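Local coordinates for tRNA (guanosine(18)-2'-O)-methyltransferase (Aquifex aeolicus, PDB 1ZJR), which catalyses the S-adenosyl-L-methionine-dependent 2'-O-methylation of guanosine 18 in a subset of tRNA species, at residues P86-K89 with L90-K94; V159-G162 with I163-E167; P181-S184 with E185-Q189; K193-A196 with Y197-V200. All coordinates share one frame; numbering follows the deposited sequence.

Contact 1 (P86-K89 with L90-K94); sequences PVQK and LLEFK
Helix 86-95, packed against the parallel sheet of the SPOUT fold, carries on its outer side an i to i+3 ion pair between Lys89 and Glu92. Lys89 NZ approaches Glu92 OE1 at 3.4 Å, a salt bridge whose hydrogen bond is weak; a water bridges the pair, donating to Glu92 OE1 at 2.9 Å and accepting a weak bond from Lys89 NZ. The lysine leaves the backbone with CG opposite N, then bends at chi2 (63°), which turns the ammonium end toward the Glu92 carboxylate, and its CE passes 4.1 Å from Phe93 CE1. Glu81 is a distant, weak second partner for the ammonium group. On another side, Val87 and Leu91 run side by side in the same direction, with Val87 CG1 3.6 Å from Leu91 CD1. The first turn is closed by Leu90 N, which donates to Pro86 O at 2.8 Å in a nearly straight bond (167°). Buried Leu90 and Phe93 face the sheet, Leu90 on Phe29, Val122 and Val124, Phe93 on Ile27 and Val122 and edge-to-face with Tyr55; Phe98, just before strand 99-103, meets the Phe93 ring edge-to-face too. A polar outer face and an apolar inner one make this an amphipathic helix of the kind that flanks the sheet of an alpha/beta fold.

Contact 2 (V159-G162 with I163-E167); sequences VATG and IILYE
Across one turn of helix 157-174, which lies against the parallel sheet of this SPOUT methyltransferase, Val159 meets Ile163 and Thr161 meets Leu165. The backbone bonds between the two segments follow the alpha-helical i to i+4 pattern without a break. Ile164 N donates to Ala160 O at 3.0 Å, and Leu165 N to Thr161 O at 2.9 Å; the bond from Tyr166 N to Gly162 O is more bent, with an angle of 143° at the hydrogen.

The apolar contacts are made by branch ends. Val159 CG1 lies 3.8 Å from Ile163 CD1, the two side chains running at an angle to each other, whereas Thr161 and Leu165 point the same way and touch through Thr161 CG2 and Leu165 CD1 at 3.7 Å. Thr161 can offer its methyl here because CG2 stands opposite the backbone N, which leaves OG1 (chi1 -65°) turned back to hydrogen-bond Val157 O. This pair faces helix 36-49 and strand 121-126, through Ile42, Thr45, Val125 and Leu123.

Ala160 lies beside Ile146, and Ile164 beside Thr103; both partners are predicted to bind S-adenosyl-L-methionine, so this side of the helix probably backs the cofactor pocket. At the far end the Tyr166 ring presents its edge to a backbone oxygen: Gly162 O lies in the ring plane, 3.4 Å from Tyr166 CD2.

Contact 3 (P181-S184 with E185-Q189); sequences PSLS and EEEIQ
Ser184 and Glu187 exchange bonds at the start of helix 185-200, each side chain accepting from the other's backbone NH. Ser184 N donates to Glu187 OE1 at 3.1 Å, almost straight at the hydrogen (169°) but reaching the oxygen from well above the carboxylate plane. The return bond, from Glu187 N to Ser184 OG, is weak at 3.4 Å; the hydroxyl sits between the backbone N and the carbonyl carbon (chi1 63°), turned toward Glu187 N. Ser184 OG also makes a weak bond to Glu186 OE2, and Ile188 N donates to Ser184 O at 2.9 Å. Leu183, just before the N-cap, meets Ile188 (CB to CG1, 3.8 Å) as a hydrophobic staple beside the capping box.

Farther out, a water donates to both Glu187 OE1 and Ser182 O, tying the carboxylate to the preceding loop, while Ser182 OG is bonded to the backbone of Arg22 and Lys24. One turn into the helix, Gln189 NE2 donates at 2.9 Å to Glu185 OE2, which accepts through its anti lone pair, the one directed away from the other carboxylate oxygen; OE2 is also salt-bridged to Arg16. With Ser184 as N-cap and Glu187 three residues on, the arrangement is a capping box at a helix N-terminus.

Contact 4 (K193-A196 with Y197-V200); sequences KKWA and YEDV
In the last turns of helix 185-200, Glu198 N and Asp199 N donate to Lys194 O and Trp195 O, both at 2.8 Å, while Tyr197 N is shared between Lys193 O at 3.1 Å and a weak second bond to Lys194 O. The Glu198 bond is nearly straight (169°), the Asp199 bond more bent.

Glu198 reaches back toward the preceding turn. With CG beside its own backbone N (chi1 -57°) and the chain extended beyond, its carboxylate returns along the helix and touches both Lys194 and Trp195. Glu198 OE1 lies in the indole plane at the ring edge, 3.0 Å from Trp195 CD1, and the carboxylate is nearly coplanar with the indole, 14° apart. The approach is to the C-H of the ring. The other oxygen, Glu198 OE2, meets the extended Lys194 chain, whose methylenes pass the carboxylate with Lys194 CE at 3.3 Å. The charged ends stop short of a salt bridge, with Lys194 NZ 4.4 Å from Glu198 OE2, although the opposite charges should still attract weakly.

Trp195 is the buried residue of a largely exposed contact. Its ring meets Trp77 almost parallel and Phe79 at a steeper angle, and packs on Leu15 of helix 7-19; Ala196 touches Leu12 of the same helix. Asp199 OD2 has a long, weak ion pair with Arg11. This is an amphipathic C-terminal helix, packed through an aromatic residue against the N-terminal helix, with Lys193, Lys194 and Glu198 exposed.

How the contacts relate
All four contacts are local, each within or at the start of a helix, and they follow one another along the chain. Contacts 1 and 2 belong to helices of the SPOUT sheet domain, their centres about 22 Å apart. Contact 2 is the nearer to the predicted S-adenosyl-L-methionine site: side chains of its helix come within about 4 Å of those of Ile146 and Thr103, whereas the Leu90 side chain of contact 1 lies about 11 Å from that of Thr103. Contact 3 caps the start of helix 185-200 and contact 4 lies in its C-terminal part, about 16 Å between centres, both away from that site; contact 4 is across the chain's centre from contact 2, about 30 Å between centres.

Contact 1 (P86-K89 with L90-K94)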
ATOM      1  N   PRO A  86       1.357 -15.273   0.685  1.00 38.10           N
ATOM      2  CA  PRO A  86       0.324 -14.233   0.575  1.00 36.84           C
ATOM      3  C   PRO A  86      -0.992 -14.529   1.277  1.00 36.00           C
ATOM      4  O   PRO A  86      -1.465 -13.727   2.082  1.00 33.95           O
ATOM      5  CB  PRO A  86       0.136 -14.086  -0.934  1.00 37.58           C
ATOM      6  CG  PRO A  86       1.477 -14.453  -1.478  1.00 37.55           C
ATOM      7  CD  PRO A  86       1.847 -15.657  -0.649  1.00 37.56           C
ATOM      8  N   VAL A  87      -1.589 -15.672   0.959  1.00 34.38           N
ATOM      9  CA  VAL A  87      -2.864 -16.052   1.553  1.00 37.48           C
ATOM     10  C   VAL A  87      -2.803 -16.123   3.075  1.00 38.07           C
ATOM     11  O   VAL A  87      -3.730 -15.694   3.758  1.00 38.69           O
ATOM     12  CB  VAL A  87      -3.356 -17.409   1.003  1.00 38.98           C
ATOM     13  CG1 VAL A  87      -4.607 -17.858   1.756  1.00 39.78           C
ATOM     14  CG2 VAL A  87      -3.669 -17.279  -0.483  1.00 38.67           C
ATOM     15  N   GLN A  88      -1.711 -16.662   3.603  1.00 39.60           N
ATOM     16  CA  GLN A  88      -1.553 -16.776   5.049  1.00 42.01           C
ATOM     17  C   GLN A  88      -1.518 -15.389   5.687  1.00 40.50           C
ATOM     18  O   GLN A  88      -2.197 -15.133   6.681  1.00 40.93           O
ATOM     19  CB  GLN A  88      -0.264 -17.532   5.382  1.00 43.95           C
ATOM     20  CG  GLN A  88      -0.064 -17.789   6.868  1.00 49.77           C
ATOM     21  CD  GLN A  88       1.215 -18.547   7.160  1.00 52.37           C
ATOM     22  OE1 GLN A  88       2.311 -18.082   6.849  1.00 54.58           O
ATOM     23  NE2 GLN A  88       1.081 -19.725   7.762  1.00 54.45           N
ATOM     24  N   LYS A  89      -0.728 -14.493   5.106  1.00 39.13           N
ATOM     25  CA  LYS A  89      -0.612 -13.139   5.629  1.00 37.50           C
ATOM     26  C   LYS A  89      -1.936 -12.389   5.516  1.00 37.10           C
ATOM     27  O   LYS A  89      -2.364 -11.718   6.457  1.00 36.41           O
ATOM     28  CB  LYS A  89       0.476 -12.368   4.879  1.00 39.32           C
ATOM     29  CG  LYS A  89       0.875 -11.056   5.552  1.00 41.57           C
ATOM     30  CD  LYS A  89       1.483 -11.330   6.922  1.00 43.60           C
ATOM     31  CE  LYS A  89       1.909 -10.058   7.620  1.00 46.47           C
ATOM     32  NZ  LYS A  89       2.495 -10.350   8.959  1.00 48.59           N
ATOM     33  N   LEU A  90      -2.582 -12.503   4.359  1.00 34.77           N
ATOM     34  CA  LEU A  90      -3.848 -11.824   4.143  1.00 35.10           C
ATOM     35  C   LEU A  90      -4.930 -12.356   5.077  1.00 35.20           C
ATOM     36  O   LEU A  90      -5.815 -11.612   5.491  1.00 33.76           O
ATOM     37  CB  LEU A  90      -4.278 -11.969   2.681  1.00 33.28           C
ATOM     38  CG  LEU A  90      -3.342 -11.281   1.680  1.00 31.24           C
ATOM     39  CD1 LEU A  90      -3.769 -11.620   0.261  1.00 32.04           C
ATOM     40  CD2 LEU A  90      -3.362  -9.772   1.908  1.00 30.29           C
ATOM     41  N   LEU A  91      -4.857 -13.643   5.410  1.00 36.04           N
ATOM     42  CA  LEU A  91      -5.838 -14.242   6.311  1.00 37.23           C
ATOM     43  C   LEU A  91      -5.675 -13.655   7.704  1.00 36.62           C
ATOM     44  O   LEU A  91      -6.650 -13.500   8.439  1.00 37.53           O
ATOM     45  CB  LEU A  91      -5.662 -15.762   6.367  1.00 39.93           C
ATOM     46  CG  LEU A  91      -6.074 -16.519   5.105  1.00 41.91           C
ATOM     47  CD1 LEU A  91      -5.706 -17.988   5.230  1.00 43.19           C
ATOM     48  CD2 LEU A  91      -7.559 -16.353   4.894  1.00 42.43           C
ATOM     49  N   GLU A  92      -4.435 -13.336   8.064  1.00 37.26           N
ATOM     50  CA  GLU A  92      -4.150 -12.742   9.362  1.00 38.22           C
ATOM     51  C   GLU A  92      -4.870 -11.409   9.480  1.00 37.97           C
ATOM     52  O   GLU A  92      -5.443 -11.091  10.527  1.00 37.38           O
ATOM     53  CB  GLU A  92      -2.644 -12.538   9.532  1.00 40.53           C
ATOM     54  CG  GLU A  92      -1.911 -13.773  10.027  1.00 44.36           C
ATOM     55  CD  GLU A  92      -0.413 -13.677   9.849  1.00 47.26           C
ATOM     56  OE1 GLU A  92       0.156 -12.593  10.097  1.00 49.35           O
ATOM     57  OE2 GLU A  92       0.200 -14.697   9.470  1.00 50.72           O
ATOM     58  N   PHE A  93      -4.844 -10.625   8.405  1.00 35.51           N
ATOM     59  CA  PHE A  93      -5.517  -9.332   8.415  1.00 34.28           C
ATOM     60  C   PHE A  93      -7.023  -9.521   8.373  1.00 34.50           C
ATOM     61  O   PHE A  93      -7.764  -8.821   9.060  1.00 34.09           O
ATOM     62  CB  PHE A  93      -5.092  -8.472   7.217  1.00 34.21           C
ATOM     63  CG  PHE A  93      -3.753  -7.816   7.378  1.00 33.53           C
ATOM     64  CD1 PHE A  93      -2.634  -8.306   6.706  1.00 34.00           C
ATOM     65  CD2 PHE A  93      -3.607  -6.699   8.198  1.00 34.05           C
ATOM     66  CE1 PHE A  93      -1.388  -7.691   6.846  1.00 33.19           C
ATOM     67  CE2 PHE A  93      -2.366  -6.075   8.348  1.00 34.71           C
ATOM     68  CZ  PHE A  93      -1.255  -6.573   7.671  1.00 35.12           C
ATOM     69  N   LYS A  94      -7.476 -10.466   7.558  1.00 34.90           N
ATOM     70  CA  LYS A  94      -8.903 -10.718   7.427  1.00 38.84           C
ATOM     71  C   LYS A  94      -9.505 -11.092   8.780  1.00 41.00           C
ATOM     72  O   LYS A  94     -10.524 -10.534   9.188  1.00 41.18           O
ATOM     73  CB  LYS A  94      -9.147 -11.834   6.407  1.00 38.69           C
ATOM     74  CG  LYS A  94     -10.578 -11.918   5.903  1.00 41.13           C
ATOM     75  CD  LYS A  94     -10.694 -12.922   4.766  1.00 42.94           C
ATOM     76  CE  LYS A  94     -12.098 -12.947   4.194  1.00 44.56           C
ATOM     77  NZ  LYS A  94     -12.239 -13.976   3.133  1.00 45.17           N
TER
HETATM   78  O   HOH W   1       0.399 -10.068  11.553  1.00 58.06           O

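Contact 2 (V159-G162 with I163-E167)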
ATOM      1  N   VAL A 159       0.165   2.606 -12.097  1.00 23.35           N
ATOM      2  CA  VAL A 159      -0.855   3.604 -12.377  1.00 23.88           C
ATOM      3  C   VAL A 159      -2.176   3.180 -11.735  1.00 24.14           C
ATOM      4  O   VAL A 159      -2.847   3.992 -11.098  1.00 23.74           O
ATOM      5  CB  VAL A 159      -1.051   3.794 -13.904  1.00 24.18           C
ATOM      6  CG1 VAL A 159      -2.154   4.817 -14.171  1.00 24.08           C
ATOM      7  CG2 VAL A 159       0.255   4.262 -14.537  1.00 21.97           C
ATOM      8  N   ALA A 160      -2.539   1.908 -11.887  1.00 24.67           N
ATOM      9  CA  ALA A 160      -3.786   1.406 -11.307  1.00 24.49           C
ATOM     10  C   ALA A 160      -3.759   1.553  -9.791  1.00 23.52           C
ATOM     11  O   ALA A 160      -4.756   1.926  -9.175  1.00 23.52           O
ATOM     12  CB  ALA A 160      -3.991  -0.068 -11.684  1.00 24.70           C
ATOM     13  N   THR A 161      -2.614   1.257  -9.192  1.00 24.09           N
ATOM     14  CA  THR A 161      -2.480   1.361  -7.745  1.00 24.45           C
ATOM     15  C   THR A 161      -2.723   2.793  -7.286  1.00 24.45           C
ATOM     16  O   THR A 161      -3.396   3.026  -6.281  1.00 25.14           O
ATOM     17  CB  THR A 161      -1.078   0.897  -7.280  1.00 23.82           C
ATOM     18  OG1 THR A 161      -0.927  -0.500  -7.569  1.00 24.19           O
ATOM     19  CG2 THR A 161      -0.907   1.121  -5.772  1.00 22.84           C
ATOM     20  N   GLY A 162      -2.182   3.755  -8.027  1.00 24.67           N
ATOM     21  CA  GLY A 162      -2.383   5.147  -7.666  1.00 23.39           C
ATOM     22  C   GLY A 162      -3.836   5.572  -7.816  1.00 24.22           C
ATOM     23  O   GLY A 162      -4.369   6.314  -6.990  1.00 23.68           O
ATOM     24  N   ILE A 163      -4.483   5.115  -8.883  1.00 23.98           N
ATOM     25  CA  ILE A 163      -5.882   5.463  -9.126  1.00 24.24           C
ATOM     26  C   ILE A 163      -6.765   4.950  -7.992  1.00 24.75           C
ATOM     27  O   ILE A 163      -7.610   5.677  -7.461  1.00 22.37           O
ATOM     28  CB  ILE A 163      -6.361   4.862 -10.467  1.00 26.04           C
ATOM     29  CG1 ILE A 163      -5.642   5.574 -11.617  1.00 24.19           C
ATOM     30  CG2 ILE A 163      -7.898   4.970 -10.592  1.00 25.30           C
ATOM     31  CD1 ILE A 163      -5.718   4.848 -12.952  1.00 23.73           C
ATOM     32  N   ILE A 164      -6.561   3.693  -7.615  1.00 24.42           N
ATOM     33  CA  ILE A 164      -7.356   3.101  -6.551  1.00 24.63           C
ATOM     34  C   ILE A 164      -7.047   3.746  -5.207  1.00 24.85           C
ATOM     35  O   ILE A 164      -7.961   4.108  -4.468  1.00 24.36           O
ATOM     36  CB  ILE A 164      -7.118   1.587  -6.463  1.00 26.16           C
ATOM     37  CG1 ILE A 164      -7.475   0.938  -7.808  1.00 28.86           C
ATOM     38  CG2 ILE A 164      -7.973   0.988  -5.339  1.00 26.04           C
ATOM     39  CD1 ILE A 164      -7.031  -0.525  -7.933  1.00 28.36           C
ATOM     40  N   LEU A 165      -5.765   3.901  -4.884  1.00 23.82           N
ATOM     41  CA  LEU A 165      -5.406   4.516  -3.611  1.00 23.84           C
ATOM     42  C   LEU A 165      -5.914   5.947  -3.485  1.00 25.11           C
ATOM     43  O   LEU A 165      -6.195   6.413  -2.378  1.00 24.40           O
ATOM     44  CB  LEU A 165      -3.891   4.485  -3.394  1.00 23.94           C
ATOM     45  CG  LEU A 165      -3.328   3.115  -2.996  1.00 25.80           C
ATOM     46  CD1 LEU A 165      -1.815   3.210  -2.848  1.00 23.50           C
ATOM     47  CD2 LEU A 165      -3.966   2.665  -1.672  1.00 25.89           C
ATOM     48  N   TYR A 166      -6.035   6.661  -4.601  1.00 24.43           N
ATOM     49  CA  TYR A 166      -6.527   8.028  -4.484  1.00 24.97           C
ATOM     50  C   TYR A 166      -8.042   8.098  -4.364  1.00 26.45           C
ATOM     51  O   TYR A 166      -8.595   9.128  -3.965  1.00 27.06           O
ATOM     52  CB  TYR A 166      -5.972   8.912  -5.606  1.00 24.91           C
ATOM     53  CG  TYR A 166      -4.747   9.649  -5.110  1.00 25.48           C
ATOM     54  CD1 TYR A 166      -4.871  10.823  -4.353  1.00 24.86           C
ATOM     55  CD2 TYR A 166      -3.468   9.112  -5.282  1.00 25.30           C
ATOM     56  CE1 TYR A 166      -3.749  11.435  -3.776  1.00 25.63           C
ATOM     57  CE2 TYR A 166      -2.347   9.713  -4.711  1.00 25.85           C
ATOM     58  CZ  TYR A 166      -2.491  10.870  -3.961  1.00 27.19           C
ATOM     59  OH  TYR A 166      -1.376  11.451  -3.390  1.00 27.27           O
ATOM     60  N   GLU A 167      -8.721   7.002  -4.692  1.00 26.42           N
ATOM     61  CA  GLU A 167     -10.162   6.971  -4.487  1.00 28.21           C
ATOM     62  C   GLU A 167     -10.279   6.762  -2.972  1.00 28.34           C
ATOM     63  O   GLU A 167     -11.140   7.347  -2.306  1.00 26.02           O
ATOM     64  CB  GLU A 167     -10.811   5.805  -5.233  1.00 29.02           C
ATOM     65  CG  GLU A 167     -12.243   5.521  -4.792  1.00 32.04           C
ATOM     66  CD  GLU A 167     -13.176   6.712  -4.954  1.00 35.01           C
ATOM     67  OE1 GLU A 167     -14.287   6.667  -4.384  1.00 35.28           O
ATOM     68  OE2 GLU A 167     -12.809   7.685  -5.651  1.00 35.39           O
TER

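Contact 3 (P181-S184 with E185-Q189)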
ATOM      1  N   PRO A 181      -4.636  12.067  13.899  1.00 37.40           N
ATOM      2  CA  PRO A 181      -3.724  10.917  13.838  1.00 35.73           C
ATOM      3  C   PRO A 181      -4.381   9.584  14.180  1.00 33.69           C
ATOM      4  O   PRO A 181      -5.067   9.474  15.195  1.00 33.68           O
ATOM      5  CB  PRO A 181      -2.641  11.278  14.856  1.00 37.14           C
ATOM      6  CG  PRO A 181      -2.674  12.779  14.886  1.00 39.48           C
ATOM      7  CD  PRO A 181      -4.148  13.069  14.861  1.00 36.62           C
ATOM      8  N   SER A 182      -4.176   8.572  13.339  1.00 30.76           N
ATOM      9  CA  SER A 182      -4.728   7.248  13.615  1.00 29.24           C
ATOM     10  C   SER A 182      -3.718   6.511  14.502  1.00 27.56           C
ATOM     11  O   SER A 182      -4.056   5.543  15.181  1.00 28.41           O
ATOM     12  CB  SER A 182      -4.967   6.460  12.319  1.00 31.36           C
ATOM     13  OG  SER A 182      -3.756   6.191  11.633  1.00 29.05           O
ATOM     14  N   LEU A 183      -2.473   6.971  14.475  1.00 27.68           N
ATOM     15  CA  LEU A 183      -1.420   6.396  15.309  1.00 28.99           C
ATOM     16  C   LEU A 183      -1.437   7.141  16.640  1.00 28.42           C
ATOM     17  O   LEU A 183      -1.655   8.346  16.666  1.00 29.62           O
ATOM     18  CB  LEU A 183      -0.046   6.601  14.668  1.00 25.82           C
ATOM     19  CG  LEU A 183       0.300   5.828  13.393  1.00 28.19           C
ATOM     20  CD1 LEU A 183       1.615   6.361  12.833  1.00 28.06           C
ATOM     21  CD2 LEU A 183       0.393   4.336  13.697  1.00 29.67           C
ATOM     22  N   SER A 184      -1.192   6.430  17.735  1.00 29.78           N
ATOM     23  CA  SER A 184      -1.159   7.056  19.053  1.00 29.61           C
ATOM     24  C   SER A 184       0.209   7.700  19.235  1.00 30.68           C
ATOM     25  O   SER A 184       1.144   7.396  18.492  1.00 28.47           O
ATOM     26  CB  SER A 184      -1.379   6.008  20.145  1.00 31.16           C
ATOM     27  OG  SER A 184      -0.336   5.046  20.134  1.00 34.54           O
ATOM     28  N   GLU A 185       0.330   8.593  20.213  1.00 28.70           N
ATOM     29  CA  GLU A 185       1.604   9.251  20.472  1.00 29.74           C
ATOM     30  C   GLU A 185       2.693   8.224  20.806  1.00 29.96           C
ATOM     31  O   GLU A 185       3.857   8.421  20.455  1.00 29.47           O
ATOM     32  CB  GLU A 185       1.465  10.244  21.630  1.00 29.69           C
ATOM     33  CG  GLU A 185       2.760  10.943  22.035  1.00 31.14           C
ATOM     34  CD  GLU A 185       3.364  11.782  20.923  1.00 34.44           C
ATOM     35  OE1 GLU A 185       2.632  12.166  19.987  1.00 35.34           O
ATOM     36  OE2 GLU A 185       4.574  12.073  20.994  1.00 36.54           O
ATOM     37  N   GLU A 186       2.321   7.144  21.494  1.00 28.85           N
ATOM     38  CA  GLU A 186       3.302   6.111  21.849  1.00 30.44           C
ATOM     39  C   GLU A 186       3.881   5.501  20.573  1.00 30.41           C
ATOM     40  O   GLU A 186       5.097   5.313  20.445  1.00 29.68           O
ATOM     41  CB  GLU A 186       2.659   4.988  22.677  1.00 31.41           C
ATOM     42  CG  GLU A 186       2.210   5.364  24.095  1.00 32.69           C
ATOM     43  CD  GLU A 186       0.753   5.777  24.165  1.00 33.70           C
ATOM     44  OE1 GLU A 186       0.085   5.420  25.159  1.00 33.42           O
ATOM     45  OE2 GLU A 186       0.275   6.463  23.235  1.00 33.02           O
ATOM     46  N   GLU A 187       2.991   5.190  19.640  1.00 28.96           N
ATOM     47  CA  GLU A 187       3.370   4.590  18.366  1.00 30.71           C
ATOM     48  C   GLU A 187       4.188   5.556  17.510  1.00 31.32           C
ATOM     49  O   GLU A 187       5.155   5.159  16.847  1.00 32.21           O
ATOM     50  CB  GLU A 187       2.102   4.132  17.640  1.00 30.26           C
ATOM     51  CG  GLU A 187       1.441   2.938  18.334  1.00 30.75           C
ATOM     52  CD  GLU A 187      -0.049   2.815  18.061  1.00 31.87           C
ATOM     53  OE1 GLU A 187      -0.551   3.476  17.130  1.00 33.19           O
ATOM     54  OE2 GLU A 187      -0.722   2.042  18.777  1.00 31.83           O
ATOM     55  N   ILE A 188       3.804   6.827  17.528  1.00 30.10           N
ATOM     56  CA  ILE A 188       4.520   7.845  16.776  1.00 29.98           C
ATOM     57  C   ILE A 188       5.935   7.986  17.334  1.00 30.89           C
ATOM     58  O   ILE A 188       6.910   8.003  16.586  1.00 29.30           O
ATOM     59  CB  ILE A 188       3.795   9.209  16.859  1.00 30.16           C
ATOM     60  CG1 ILE A 188       2.479   9.142  16.075  1.00 31.34           C
ATOM     61  CG2 ILE A 188       4.694  10.318  16.328  1.00 30.79           C
ATOM     62  CD1 ILE A 188       1.664  10.438  16.121  1.00 31.01           C
ATOM     63  N   GLN A 189       6.055   8.087  18.653  1.00 31.50           N
ATOM     64  CA  GLN A 189       7.380   8.218  19.244  1.00 33.04           C
ATOM     65  C   GLN A 189       8.236   6.989  18.981  1.00 31.43           C
ATOM     66  O   GLN A 189       9.437   7.110  18.753  1.00 32.73           O
ATOM     67  CB  GLN A 189       7.287   8.475  20.751  1.00 35.73           C
ATOM     68  CG  GLN A 189       7.084   9.939  21.094  1.00 40.06           C
ATOM     69  CD  GLN A 189       7.158  10.206  22.583  1.00 44.65           C
ATOM     70  OE1 GLN A 189       8.137   9.848  23.238  1.00 47.99           O
ATOM     71  NE2 GLN A 189       6.127  10.847  23.124  1.00 45.41           N
TER
HETATM   72  O   HOH W   2      -3.348   3.904  17.162  1.00 33.66           O

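Contact 4 (K193-A196 with Y197-V200)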
ATOM      1  N   LYS A 193      11.803   7.264  16.912  1.00 36.13           N
ATOM      2  CA  LYS A 193      13.038   6.752  17.487  1.00 38.91           C
ATOM      3  C   LYS A 193      13.657   5.679  16.599  1.00 39.00           C
ATOM      4  O   LYS A 193      14.845   5.729  16.286  1.00 39.46           O
ATOM      5  CB  LYS A 193      12.769   6.176  18.883  1.00 39.04           C
ATOM      6  CG  LYS A 193      12.401   7.216  19.925  1.00 44.16           C
ATOM      7  CD  LYS A 193      12.126   6.569  21.278  1.00 46.74           C
ATOM      8  CE  LYS A 193      11.843   7.616  22.343  1.00 50.15           C
ATOM      9  NZ  LYS A 193      10.628   8.419  22.034  1.00 52.80           N
ATOM     10  N   LYS A 194      12.842   4.716  16.186  1.00 41.43           N
ATOM     11  CA  LYS A 194      13.316   3.621  15.349  1.00 43.91           C
ATOM     12  C   LYS A 194      13.904   4.082  14.021  1.00 46.11           C
ATOM     13  O   LYS A 194      15.037   3.735  13.682  1.00 45.44           O
ATOM     14  CB  LYS A 194      12.178   2.632  15.087  1.00 46.03           C
ATOM     15  CG  LYS A 194      12.598   1.397  14.302  1.00 49.29           C
ATOM     16  CD  LYS A 194      11.475   0.366  14.250  1.00 52.50           C
ATOM     17  CE  LYS A 194      11.927  -0.910  13.548  1.00 55.17           C
ATOM     18  NZ  LYS A 194      10.878  -1.972  13.573  1.00 57.16           N
ATOM     19  N   TRP A 195      13.143   4.865  13.266  1.00 47.20           N
ATOM     20  CA  TRP A 195      13.630   5.330  11.974  1.00 50.28           C
ATOM     21  C   TRP A 195      14.804   6.290  12.064  1.00 51.52           C
ATOM     22  O   TRP A 195      15.667   6.298  11.186  1.00 52.04           O
ATOM     23  CB  TRP A 195      12.489   5.941  11.157  1.00 48.83           C
ATOM     24  CG  TRP A 195      11.594   4.891  10.569  1.00 48.54           C
ATOM     25  CD1 TRP A 195      11.824   3.541  10.538  1.00 48.73           C
ATOM     26  CD2 TRP A 195      10.345   5.097   9.902  1.00 47.34           C
ATOM     27  NE1 TRP A 195      10.796   2.899   9.892  1.00 48.81           N
ATOM     28  CE2 TRP A 195       9.874   3.829   9.492  1.00 47.55           C
ATOM     29  CE3 TRP A 195       9.575   6.232   9.612  1.00 47.36           C
ATOM     30  CZ2 TRP A 195       8.667   3.664   8.805  1.00 47.59           C
ATOM     31  CZ3 TRP A 195       8.375   6.067   8.931  1.00 46.80           C
ATOM     32  CH2 TRP A 195       7.934   4.790   8.536  1.00 46.82           C
ATOM     33  N   ALA A 196      14.847   7.094  13.120  1.00 52.58           N
ATOM     34  CA  ALA A 196      15.955   8.024  13.293  1.00 55.12           C
ATOM     35  C   ALA A 196      17.212   7.197  13.552  1.00 57.22           C
ATOM     36  O   ALA A 196      18.323   7.599  13.208  1.00 57.42           O
ATOM     37  CB  ALA A 196      15.686   8.950  14.467  1.00 54.22           C
ATOM     38  N   TYR A 197      17.015   6.031  14.160  1.00 59.05           N
ATOM     39  CA  TYR A 197      18.106   5.119  14.483  1.00 61.25           C
ATOM     40  C   TYR A 197      18.535   4.321  13.252  1.00 62.34           C
ATOM     41  O   TYR A 197      19.721   4.264  12.924  1.00 61.27           O
ATOM     42  CB  TYR A 197      17.661   4.165  15.595  1.00 62.19           C
ATOM     43  CG  TYR A 197      18.685   3.119  15.976  1.00 63.87           C
ATOM     44  CD1 TYR A 197      19.940   3.483  16.463  1.00 64.03           C
ATOM     45  CD2 TYR A 197      18.388   1.760  15.871  1.00 65.24           C
ATOM     46  CE1 TYR A 197      20.874   2.518  16.839  1.00 65.75           C
ATOM     47  CE2 TYR A 197      19.313   0.787  16.243  1.00 66.64           C
ATOM     48  CZ  TYR A 197      20.553   1.173  16.728  1.00 66.51           C
ATOM     49  OH  TYR A 197      21.463   0.212  17.106  1.00 67.77           O
ATOM     50  N   GLU A 198      17.567   3.713  12.574  1.00 63.94           N
ATOM     51  CA  GLU A 198      17.844   2.920  11.381  1.00 66.85           C
ATOM     52  C   GLU A 198      18.404   3.778  10.249  1.00 68.09           C
ATOM     53  O   GLU A 198      19.191   3.299   9.434  1.00 67.96           O
ATOM     54  CB  GLU A 198      16.571   2.214  10.907  1.00 67.72           C
ATOM     55  CG  GLU A 198      15.932   1.326  11.959  1.00 70.23           C
ATOM     56  CD  GLU A 198      14.706   0.597  11.441  1.00 71.86           C
ATOM     57  OE1 GLU A 198      13.810   1.262  10.879  1.00 72.40           O
ATOM     58  OE2 GLU A 198      14.636  -0.640  11.602  1.00 73.17           O
ATOM     59  N   ASP A 199      17.997   5.044  10.201  1.00 69.86           N
ATOM     60  CA  ASP A 199      18.470   5.960   9.169  1.00 72.36           C
ATOM     61  C   ASP A 199      19.974   6.178   9.276  1.00 73.78           C
ATOM     62  O   ASP A 199      20.656   6.376   8.269  1.00 73.88           O
ATOM     63  CB  ASP A 199      17.750   7.308   9.279  1.00 73.11           C
ATOM     64  CG  ASP A 199      16.646   7.466   8.251  1.00 74.51           C
ATOM     65  OD1 ASP A 199      15.720   6.627   8.228  1.00 74.89           O
ATOM     66  OD2 ASP A 199      16.704   8.434   7.463  1.00 75.29           O
ATOM     67  N   VAL A 200      20.486   6.139  10.502  1.00 75.32           N
ATOM     68  CA  VAL A 200      21.909   6.333  10.744  1.00 76.62           C
ATOM     69  C   VAL A 200      22.673   5.023  10.595  1.00 77.59           C
ATOM     70  O   VAL A 200      23.535   4.897   9.728  1.00 78.06           O
ATOM     71  CB  VAL A 200      22.158   6.897  12.158  1.00 76.52           C
ATOM     72  CG1 VAL A 200      23.641   7.155  12.361  1.00 76.86           C
ATOM     73  CG2 VAL A 200      21.361   8.178  12.354  1.00 76.34           C
TER